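Local structure of monosaccharide ABC transporter substrate-binding protein, CUT2 family (Acidothermus cellulolyticus, 4RU1) at residues Q29-T34 / N58-T63; I23-H28 / V105-G110; W36-K41 / Q251-E256. The protein probably binds monosaccharides or related cyclic polyols for import by an ABC transporter, and holds myo-inositol in the cleft between its two domains in this structure. One frame throughout, in Å; residues are numbered along the deposited sequence.

Interaction 1 of 3, residues Q29-T34 / N58-T63; sequences QQPGDT and NDPDST. With INS (1,2,3,4,5,6-hexahydroxy-cyclohexane), chain M.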
loop_
_atom_site.group_PDB
_atom_site.type_symbol
_atom_site.label_atom_id
_atom_site.label_comp_id
_atom_site.label_asym_id
_atom_site.label_seq_id
_atom_site.Cartn_x
_atom_site.Cartn_y
_atom_site.Cartn_z
ATOM N N GLN A 29 -4.330 -7.521 4.607
ATOM C CA GLN A 29 -5.494 -7.154 3.807
ATOM C C GLN A 29 -6.766 -7.216 4.679
ATOM O O GLN A 29 -7.043 -8.266 5.318
ATOM C CB GLN A 29 -5.613 -8.073 2.618
ATOM C CG GLN A 29 -6.939 -7.961 1.924
ATOM C CD GLN A 29 -7.085 -8.834 0.745
ATOM O OE1 GLN A 29 -6.337 -9.777 0.544
ATOM N NE2 GLN A 29 -8.037 -8.497 -0.101
ATOM N N GLN A 30 -7.478 -6.102 4.724
ATOM C CA GLN A 30 -8.858 -6.121 5.232
ATOM C C GLN A 30 -9.719 -6.773 4.187
ATOM O O GLN A 30 -9.654 -6.418 2.996
ATOM C CB GLN A 30 -9.333 -4.709 5.446
ATOM C CG GLN A 30 -10.772 -4.569 5.867
ATOM C CD GLN A 30 -10.955 -4.900 7.343
ATOM O OE1 GLN A 30 -10.145 -4.532 8.195
ATOM N NE2 GLN A 30 -12.015 -5.609 7.648
ATOM N N PRO A 31 -10.598 -7.697 4.566
ATOM C CA PRO A 31 -11.468 -8.263 3.506
ATOM C C PRO A 31 -12.240 -7.232 2.742
ATOM O O PRO A 31 -12.713 -6.236 3.349
ATOM C CB PRO A 31 -12.431 -9.169 4.298
ATOM C CG PRO A 31 -11.555 -9.634 5.444
ATOM C CD PRO A 31 -10.669 -8.448 5.837
ATOM N N GLY A 32 -12.171 -7.331 1.432
ATOM C CA GLY A 32 -12.859 -6.397 0.555
ATOM C C GLY A 32 -12.045 -5.183 0.098
ATOM O O GLY A 32 -12.571 -4.334 -0.597
ATOM N N ASP A 33 -10.785 -5.089 0.527
ATOM C CA ASP A 33 -9.865 -4.033 0.094
ATOM C C ASP A 33 -9.255 -4.477 -1.242
ATOM O O ASP A 33 -8.349 -5.337 -1.309
ATOM C CB ASP A 33 -8.841 -3.744 1.175
ATOM C CG ASP A 33 -7.860 -2.626 0.752
ATOM O OD1 ASP A 33 -8.006 -2.159 -0.402
ATOM O OD2 ASP A 33 -6.993 -2.256 1.590
ATOM N N THR A 34 -9.776 -3.900 -2.322
ATOM C CA THR A 34 -9.470 -4.299 -3.647
ATOM C C THR A 34 -8.012 -4.007 -4.082
ATOM O O THR A 34 -7.521 -4.518 -5.063
ATOM C CB THR A 34 -10.436 -3.717 -4.675
ATOM O OG1 THR A 34 -10.393 -2.310 -4.610
ATOM C CG2 THR A 34 -11.844 -4.257 -4.432
ATOM N N ASN A 58 -4.250 -13.871 4.824
ATOM C CA ASN A 58 -4.335 -12.520 5.334
ATOM C C ASN A 58 -5.185 -12.352 6.561
ATOM O O ASN A 58 -6.175 -13.074 6.774
ATOM C CB ASN A 58 -4.874 -11.538 4.273
ATOM C CG ASN A 58 -6.333 -11.843 3.864
ATOM O OD1 ASN A 58 -6.574 -12.908 3.271
ATOM N ND2 ASN A 58 -7.293 -10.988 4.244
ATOM N N ASP A 59 -4.818 -11.337 7.342
ATOM C CA ASP A 59 -5.673 -10.924 8.445
ATOM C C ASP A 59 -5.329 -9.521 8.874
ATOM O O ASP A 59 -4.172 -9.228 9.146
ATOM C CB ASP A 59 -5.517 -11.906 9.606
ATOM C CG ASP A 59 -6.781 -11.923 10.516
ATOM O OD1 ASP A 59 -7.086 -10.876 11.133
ATOM O OD2 ASP A 59 -7.389 -12.959 10.652
ATOM N N PRO A 60 -6.368 -8.661 9.020
ATOM C CA PRO A 60 -6.041 -7.292 9.456
ATOM C C PRO A 60 -5.717 -7.153 10.961
ATOM O O PRO A 60 -5.425 -6.039 11.438
ATOM C CB PRO A 60 -7.336 -6.532 9.080
ATOM C CG PRO A 60 -8.407 -7.563 9.260
ATOM C CD PRO A 60 -7.781 -8.823 8.683
ATOM N N ASP A 61 -5.894 -8.238 11.740
ATOM C CA ASP A 61 -5.414 -8.326 13.143
ATOM C C ASP A 61 -3.960 -8.843 13.122
ATOM O O ASP A 61 -3.671 -9.960 12.692
ATOM C CB ASP A 61 -6.374 -9.276 13.920
ATOM C CG ASP A 61 -5.979 -9.559 15.340
ATOM O OD1 ASP A 61 -4.825 -9.445 15.751
ATOM O OD2 ASP A 61 -6.881 -10.018 16.062
ATOM N N SER A 62 -3.029 -7.951 13.451
ATOM C CA SER A 62 -1.641 -8.333 13.397
ATOM C C SER A 62 -1.273 -9.533 14.275
ATOM O O SER A 62 -0.281 -10.194 14.039
ATOM C CB SER A 62 -0.779 -7.121 13.652
ATOM O OG SER A 62 -1.120 -6.562 14.892
ATOM N N THR A 63 -2.009 -9.778 15.378
ATOM C CA THR A 63 -1.723 -10.977 16.207
ATOM C C THR A 63 -2.065 -12.200 15.362
ATOM O O THR A 63 -1.353 -13.201 15.413
ATOM C CB THR A 63 -2.599 -10.953 17.506
ATOM O OG1 THR A 63 -2.367 -9.690 18.115
ATOM C CG2 THR A 63 -2.250 -12.048 18.451
HETATM C C1 INS M . -2.329 0.896 0.255
HETATM C C2 INS M . -3.774 0.961 0.728
HETATM C C3 INS M . -4.155 -0.378 1.358
HETATM C C4 INS M . -3.174 -0.846 2.410
HETATM C C5 INS M . -1.783 -0.951 1.871
HETATM C C6 INS M . -1.304 0.326 1.234
HETATM O O1 INS M . -1.870 2.141 -0.293
HETATM O O2 INS M . -3.794 1.942 1.780
HETATM O O3 INS M . -5.450 -0.172 1.956
HETATM O O4 INS M . -3.586 -2.120 2.966
HETATM O O5 INS M . -0.816 -1.274 2.895
HETATM O O6 INS M . -0.000 0.150 0.608
#

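Interaction 2 of 3, residues I23-H28 / V105-G110; sequences IAMITH and VAFNAG. With INS (1,2,3,4,5,6-hexahydroxy-cyclohexane), chain M.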
loop_
_atom_site.group_PDB
_atom_site.type_symbol
_atom_site.label_atom_id
_atom_site.label_comp_id
_atom_site.label_asym_id
_atom_site.label_seq_id
_atom_site.Cartn_x
_atom_site.Cartn_y
_atom_site.Cartn_z
ATOM N N ILE A 23 5.308 -21.038 -2.070
ATOM C CA ILE A 23 5.560 -19.734 -1.400
ATOM C C ILE A 23 4.305 -19.246 -0.700
ATOM O O ILE A 23 3.251 -19.225 -1.274
ATOM C CB ILE A 23 6.026 -18.636 -2.376
ATOM C CG1 ILE A 23 7.184 -19.146 -3.259
ATOM C CG2 ILE A 23 6.328 -17.336 -1.608
ATOM C CD1 ILE A 23 8.485 -19.488 -2.568
ATOM N N ALA A 24 4.446 -18.917 0.615
ATOM C CA ALA A 24 3.362 -18.267 1.397
ATOM C C ALA A 24 3.443 -16.793 1.272
ATOM O O ALA A 24 4.526 -16.218 1.629
ATOM C CB ALA A 24 3.444 -18.614 2.875
ATOM N N MET A 25 2.376 -16.173 0.790
ATOM C CA MET A 25 2.263 -14.665 0.805
ATOM C C MET A 25 1.250 -14.298 1.872
ATOM O O MET A 25 0.067 -14.754 1.814
ATOM C CB MET A 25 1.830 -14.100 -0.529
ATOM C CG MET A 25 1.586 -12.632 -0.582
ATOM S SD MET A 25 1.352 -11.912 -2.310
ATOM C CE MET A 25 3.098 -11.832 -2.757
ATOM N N ILE A 26 1.708 -13.541 2.883
ATOM C CA ILE A 26 0.963 -13.244 4.093
ATOM C C ILE A 26 0.836 -11.752 4.227
ATOM O O ILE A 26 1.832 -11.005 4.238
ATOM C CB ILE A 26 1.715 -13.818 5.260
ATOM C CG1 ILE A 26 1.794 -15.344 5.108
ATOM C CG2 ILE A 26 0.976 -13.526 6.545
ATOM C CD1 ILE A 26 2.779 -16.008 6.073
ATOM N N THR A 27 -0.402 -11.275 4.269
ATOM C CA THR A 27 -0.636 -9.857 4.315
ATOM C C THR A 27 -1.649 -9.469 5.426
ATOM O O THR A 27 -2.154 -10.265 6.201
ATOM C CB THR A 27 -1.140 -9.358 2.969
ATOM O OG1 THR A 27 -2.553 -9.561 2.955
ATOM C CG2 THR A 27 -0.472 -10.028 1.816
ATOM N N HIS A 28 -1.821 -8.162 5.550
ATOM C CA HIS A 28 -2.750 -7.519 6.485
ATOM C C HIS A 28 -4.050 -7.054 5.851
ATOM O O HIS A 28 -4.755 -6.293 6.479
ATOM C CB HIS A 28 -2.034 -6.343 7.127
ATOM C CG HIS A 28 -1.589 -5.291 6.137
ATOM N ND1 HIS A 28 -0.347 -5.356 5.518
ATOM C CD2 HIS A 28 -2.172 -4.168 5.687
ATOM C CE1 HIS A 28 -0.197 -4.317 4.741
ATOM N NE2 HIS A 28 -1.294 -3.589 4.804
ATOM N N VAL A 105 11.016 -12.509 2.354
ATOM C CA VAL A 105 11.007 -11.213 1.679
ATOM C C VAL A 105 9.852 -10.433 2.242
ATOM O O VAL A 105 8.786 -11.005 2.453
ATOM C CB VAL A 105 10.976 -11.343 0.167
ATOM C CG1 VAL A 105 10.767 -9.993 -0.551
ATOM C CG2 VAL A 105 12.311 -11.955 -0.302
ATOM N N ALA A 106 10.079 -9.137 2.523
ATOM C CA ALA A 106 9.033 -8.235 3.042
ATOM C C ALA A 106 8.566 -7.325 1.926
ATOM O O ALA A 106 9.298 -7.099 0.954
ATOM C CB ALA A 106 9.456 -7.492 4.271
ATOM N N PHE A 107 7.331 -6.883 1.974
ATOM C CA PHE A 107 6.853 -6.039 0.934
ATOM C C PHE A 107 5.684 -5.204 1.467
ATOM O O PHE A 107 5.084 -5.511 2.521
ATOM C CB PHE A 107 6.477 -6.822 -0.356
ATOM C CG PHE A 107 5.216 -7.629 -0.230
ATOM C CD1 PHE A 107 5.187 -8.831 0.447
ATOM C CD2 PHE A 107 4.082 -7.208 -0.895
ATOM C CE1 PHE A 107 4.003 -9.575 0.574
ATOM C CE2 PHE A 107 2.897 -7.923 -0.748
ATOM C CZ PHE A 107 2.879 -9.106 -0.074
ATOM N N ASN A 108 5.425 -4.086 0.787
ATOM C CA ASN A 108 4.284 -3.211 0.948
ATOM C C ASN A 108 4.297 -2.369 2.263
ATOM O O ASN A 108 4.112 -1.149 2.190
ATOM C CB ASN A 108 2.970 -3.913 0.875
ATOM C CG ASN A 108 1.824 -2.953 0.984
ATOM O OD1 ASN A 108 1.226 -2.835 2.058
ATOM N ND2 ASN A 108 1.512 -2.239 -0.057
ATOM N N ALA A 109 4.499 -3.007 3.417
ATOM C CA ALA A 109 4.570 -2.309 4.679
ATOM C C ALA A 109 5.745 -2.773 5.462
ATOM O O ALA A 109 5.975 -3.957 5.542
ATOM C CB ALA A 109 3.326 -2.505 5.471
ATOM N N GLY A 110 6.395 -1.840 6.162
ATOM C CA GLY A 110 7.526 -2.101 7.062
ATOM C C GLY A 110 8.898 -1.768 6.496
ATOM O O GLY A 110 9.846 -2.436 6.832
HETATM C C1 INS M . -2.329 0.896 0.255
HETATM C C2 INS M . -3.774 0.961 0.728
HETATM C C3 INS M . -4.155 -0.378 1.358
HETATM C C4 INS M . -3.174 -0.846 2.410
HETATM C C5 INS M . -1.783 -0.951 1.871
HETATM C C6 INS M . -1.304 0.326 1.234
HETATM O O1 INS M . -1.870 2.141 -0.293
HETATM O O2 INS M . -3.794 1.942 1.780
HETATM O O3 INS M . -5.450 -0.172 1.956
HETATM O O4 INS M . -3.586 -2.120 2.966
HETATM O O5 INS M . -0.816 -1.274 2.895
HETATM O O6 INS M . -0.000 0.150 0.608
#

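Interaction 3 of 3, residues W36-K41 / Q251-E256; sequences WDIIRK and QQPYVE. With INS (1,2,3,4,5,6-hexahydroxy-cyclohexane), chain M.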
loop_
_atom_site.group_PDB
_atom_site.type_symbol
_atom_site.label_atom_id
_atom_site.label_comp_id
_atom_site.label_asym_id
_atom_site.label_seq_id
_atom_site.Cartn_x
_atom_site.Cartn_y
_atom_site.Cartn_z
ATOM N N TRP A 36 -5.514 -5.165 -2.867
ATOM C CA TRP A 36 -4.748 -6.407 -2.637
ATOM C C TRP A 36 -5.009 -7.343 -3.852
ATOM O O TRP A 36 -4.244 -8.284 -4.104
ATOM C CB TRP A 36 -5.094 -7.039 -1.280
ATOM C CG TRP A 36 -4.552 -6.211 -0.214
ATOM C CD1 TRP A 36 -5.199 -5.170 0.462
ATOM C CD2 TRP A 36 -3.192 -6.153 0.184
ATOM N NE1 TRP A 36 -4.289 -4.511 1.308
ATOM C CE2 TRP A 36 -3.055 -5.093 1.122
ATOM C CE3 TRP A 36 -2.032 -6.901 -0.155
ATOM C CZ2 TRP A 36 -1.823 -4.812 1.718
ATOM C CZ3 TRP A 36 -0.843 -6.588 0.446
ATOM C CH2 TRP A 36 -0.732 -5.553 1.329
ATOM N N ASP A 37 -6.127 -7.144 -4.577
ATOM C CA ASP A 37 -6.332 -7.909 -5.836
ATOM C C ASP A 37 -5.228 -7.569 -6.856
ATOM O O ASP A 37 -4.802 -8.460 -7.594
ATOM C CB ASP A 37 -7.740 -7.674 -6.409
ATOM C CG ASP A 37 -8.889 -8.072 -5.392
ATOM O OD1 ASP A 37 -8.719 -9.036 -4.618
ATOM O OD2 ASP A 37 -9.940 -7.393 -5.414
ATOM N N ILE A 38 -4.723 -6.332 -6.871
ATOM C CA ILE A 38 -3.673 -6.020 -7.823
ATOM C C ILE A 38 -2.363 -6.659 -7.366
ATOM O O ILE A 38 -1.605 -7.180 -8.175
ATOM C CB ILE A 38 -3.488 -4.483 -7.966
ATOM C CG1 ILE A 38 -4.827 -3.738 -8.166
ATOM C CG2 ILE A 38 -2.544 -4.227 -9.112
ATOM C CD1 ILE A 38 -4.780 -2.253 -7.749
ATOM N N ILE A 39 -2.046 -6.596 -6.075
ATOM C CA ILE A 39 -0.887 -7.320 -5.475
ATOM C C ILE A 39 -0.952 -8.779 -5.885
ATOM O O ILE A 39 0.062 -9.352 -6.379
ATOM C CB ILE A 39 -0.953 -7.238 -3.933
ATOM C CG1 ILE A 39 -0.790 -5.786 -3.461
ATOM C CG2 ILE A 39 -0.040 -8.275 -3.253
ATOM C CD1 ILE A 39 0.669 -5.329 -3.442
ATOM N N ARG A 40 -2.125 -9.363 -5.727
ATOM C CA ARG A 40 -2.244 -10.797 -6.046
ATOM C C ARG A 40 -2.085 -11.148 -7.534
ATOM O O ARG A 40 -1.478 -12.156 -7.924
ATOM C CB ARG A 40 -3.557 -11.304 -5.509
ATOM C CG ARG A 40 -3.524 -11.372 -3.999
ATOM C CD ARG A 40 -4.844 -11.742 -3.333
ATOM N NE ARG A 40 -5.041 -13.156 -3.536
ATOM C CZ ARG A 40 -6.043 -13.870 -3.025
ATOM N NH1 ARG A 40 -6.972 -13.306 -2.266
ATOM N NH2 ARG A 40 -6.113 -15.169 -3.272
ATOM N N LYS A 41 -2.549 -10.272 -8.413
ATOM C CA LYS A 41 -2.355 -10.487 -9.894
ATOM C C LYS A 41 -0.872 -10.469 -10.227
ATOM O O LYS A 41 -0.364 -11.352 -10.918
ATOM C CB LYS A 41 -3.104 -9.495 -10.742
ATOM C CG LYS A 41 -4.639 -9.725 -10.785
ATOM C CD LYS A 41 -5.331 -8.806 -11.789
ATOM C CE LYS A 41 -6.853 -8.952 -11.758
ATOM N NZ LYS A 41 -7.448 -8.856 -10.369
ATOM N N GLN A 251 2.293 3.284 -6.398
ATOM C CA GLN A 251 3.284 2.430 -5.738
ATOM C C GLN A 251 3.529 1.111 -6.436
ATOM O O GLN A 251 4.326 0.279 -5.959
ATOM C CB GLN A 251 2.957 2.147 -4.258
ATOM C CG GLN A 251 1.732 1.270 -4.064
ATOM C CD GLN A 251 1.464 0.897 -2.602
ATOM O OE1 GLN A 251 0.376 1.200 -2.030
ATOM N NE2 GLN A 251 2.403 0.192 -2.020
ATOM N N GLN A 252 2.801 0.877 -7.531
ATOM C CA GLN A 252 2.903 -0.343 -8.358
ATOM C C GLN A 252 2.751 -1.603 -7.530
ATOM O O GLN A 252 3.668 -2.446 -7.431
ATOM C CB GLN A 252 4.157 -0.362 -9.205
ATOM C CG GLN A 252 4.258 0.789 -10.174
ATOM C CD GLN A 252 5.509 0.659 -10.990
ATOM O OE1 GLN A 252 6.636 0.953 -10.465
ATOM N NE2 GLN A 252 5.381 0.095 -12.161
ATOM N N PRO A 253 1.521 -1.796 -7.025
ATOM C CA PRO A 253 1.261 -3.096 -6.386
ATOM C C PRO A 253 1.512 -4.321 -7.187
ATOM O O PRO A 253 1.872 -5.364 -6.587
ATOM C CB PRO A 253 -0.229 -3.029 -6.018
ATOM C CG PRO A 253 -0.785 -1.949 -6.905
ATOM C CD PRO A 253 0.328 -0.943 -7.037
ATOM N N TYR A 254 1.319 -4.261 -8.499
ATOM C CA TYR A 254 1.578 -5.425 -9.321
ATOM C C TYR A 254 3.021 -5.813 -9.198
ATOM O O TYR A 254 3.384 -6.997 -9.101
ATOM C CB TYR A 254 1.225 -5.145 -10.772
ATOM C CG TYR A 254 1.326 -6.319 -11.771
ATOM C CD1 TYR A 254 2.564 -6.671 -12.334
ATOM C CD2 TYR A 254 0.187 -7.108 -12.128
ATOM C CE1 TYR A 254 2.653 -7.719 -13.250
ATOM C CE2 TYR A 254 0.281 -8.143 -13.075
ATOM C CZ TYR A 254 1.505 -8.422 -13.629
ATOM O OH TYR A 254 1.557 -9.404 -14.597
ATOM N N VAL A 255 3.896 -4.802 -9.204
ATOM C CA VAL A 255 5.333 -5.014 -9.055
ATOM C C VAL A 255 5.696 -5.557 -7.671
ATOM O O VAL A 255 6.600 -6.375 -7.526
ATOM C CB VAL A 255 6.173 -3.795 -9.410
ATOM C CG1 VAL A 255 7.673 -3.990 -9.172
ATOM C CG2 VAL A 255 5.927 -3.442 -10.867
ATOM N N GLU A 256 5.127 -4.946 -6.640
ATOM C CA GLU A 256 5.342 -5.452 -5.288
ATOM C C GLU A 256 5.035 -6.952 -5.155
ATOM O O GLU A 256 5.870 -7.705 -4.654
ATOM C CB GLU A 256 4.517 -4.692 -4.280
ATOM C CG GLU A 256 4.881 -3.201 -4.215
ATOM C CD GLU A 256 4.066 -2.405 -3.241
ATOM O OE1 GLU A 256 3.230 -2.936 -2.472
ATOM O OE2 GLU A 256 4.209 -1.144 -3.252
HETATM C C1 INS M . -2.329 0.896 0.255
HETATM C C2 INS M . -3.774 0.961 0.728
HETATM C C3 INS M . -4.155 -0.378 1.358
HETATM C C4 INS M . -3.174 -0.846 2.410
HETATM C C5 INS M . -1.783 -0.951 1.871
HETATM C C6 INS M . -1.304 0.326 1.234
HETATM O O1 INS M . -1.870 2.141 -0.293
HETATM O O2 INS M . -3.794 1.942 1.780
HETATM O O3 INS M . -5.450 -0.172 1.956
HETATM O O4 INS M . -3.586 -2.120 2.966
HETATM O O5 INS M . -0.816 -1.274 2.895
HETATM O O6 INS M . -0.000 0.150 0.608
#

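Interaction 1 of 3, residues Q29-T34 / N58-T63
Gln29 and Asn58 join two chain segments at the ends of neighbouring parallel strands, 21-27 and 52-58, in a domain of the type I periplasmic binding protein fold. The tight part of the contact is here. Asn58 ND2 donates to Gln29 O at 2.9 Å, with an angle of 162° at the hydrogen. The oxygen lies nearly in the Asn58 amide plane, whereas the donor stands above the carbonyl plane of Gln29. Asn58 CG sits between its backbone N and carbonyl carbon (chi1 65°), which turns the amide toward the Gln29 carbonyl. Gln29 CB packs against the same ND2 at 3.7 Å, and Gln29 OE1 is bonded to Tyr56 OH. Replacing Asn58 with an alanine would probably leave Gln29 O without this donor and open a gap beside Gln29 CB.

The outer side is looser. Pro31, exposed, brings its CD to Pro60 CD at 4.1 Å. The Gln30 chain bends at chi2 (77°) and lays OE1 against Pro60 CB at 3.6 Å. A type II turn from Gln30 to Asp33 leads back to the pocket, where Asp33 OD2 accepts a hydrogen bond from inositol O3 at 2.6 Å.

Interaction 2 of 3, residues I23-H28 / V105-G110
Met25 and Phe107 make the apolar part of this contact. They belong to strands 21-27 and 104-107, which flank strand 79-82 in one parallel sheet. The axes of the two short strand segments come within 9.1 Å at an angle of 36°. With strand 79-82 between them, the two strands meet through side chains. Phe107 reaches across with CZ, which lies 3.8 Å from Met25 CG. Met25 CE is just as near, because the chain bends at chi3 (-80°) and curls its methyl back to the ring. The sulfur completes a Met-aromatic contact: Met25 SD is 4.9 Å from the centroid of the Phe107 ring, in an oblique position. The methyl CG2 of Thr27 also packs on Phe107 CZ, at 4.0 Å.

The polar part lies past the strand ends, where a type I periplasmic binding protein holds its ligand. His28 NE2 donates to inositol O5 at 3.0 Å and has a longer bond to O4. The ring's other nitrogen, ND1, is bonded to Thr83 OG1. Inositol O5 in turn donates to Asn108 OD1 at 2.7 Å. Both O5 and Asn108 OD1 sit at the edge of the His28 ring, near its plane. Asn108 ND2 donates to inositol O6 at 2.9 Å and also bonds Glu256 OE1.

Close van der Waals contact joins the two polar residues, with His28 CE1 3.4 Å from Asn108 OD1.

The O5 hydroxyl is thus a hydrogen-bond acceptor from His28 and a donor to Asn108. This pairing fixes its rotation and probably helps the site recognise a hydroxyl at that position.

Interaction 3 of 3, residues W36-K41 / Q251-E256
The Tyr254 ring comes obliquely to the backbone of Lys41, with its CE2 3.9 Å from Lys41 C. The Trp36 indole is turned edge-on to the ligand. Inositol O4 lies in the indole plane and accepts from Trp36 NE1 at 3.0 Å. Trp36 also packs edge-to-face with the ring of His28. The Gln251 amide works at both ends. Its OE1 accepts from inositol O6 at 2.9 Å. Its NE2 donates to the syn lone pair of Glu256 OE2 at 2.6 Å, with the oxygen tilted 17° from the amide plane. That bond fixes which way the amide faces, so that OE1 is presented to the ligand.

The segment 251-256 carries one of the crossovers between the two domains of the type I periplasmic binding protein fold. It leaves strand 248-250 of one domain and, with Gln252 as N-cap, starts helix 253-270, which packs on helix 35-49 in the other domain.

Pro253, in the first turn of helix 253-270, packs its ring against Ile38 and Ile39 of helix 35-49. Ile38 CG2 touches its CG at 3.6 Å. Ile39 meets the neighbouring ring carbon, with its CD1 3.6 Å from Pro253 CB. Ile39 CG1 is anti to the carbonyl carbon, and the turn at chi2 (-80°) brings CD1 to Pro253 O and to Glu256 OE1. The backbones are close too: Ile39 CA makes a C-H...O contact with Pro253 O, 167° at the hydrogen.

Interactions 2 and 3 are buried, whereas interaction 1 lies at the surface. Interaction 2 holds the end of strand 21-27, and interaction 1 the loop that follows it; a probable backbone bond from Asp59 N to Thr27 O ties them together. Interaction 3 instead joins helix 35-49, which follows that loop, to a crossover from the second domain. The chemistry shifts with place. An amide-to-carbonyl bond and prolines serve the outer loops, sulfur and aromatic packing fills the sheet's face, and aliphatic side chains meet between helices. All three touch the inositol: interaction 1 at O3, while interactions 2 and 3 share O4 and O6. Asn108 of interaction 2 also bonds Glu256 of interaction 3.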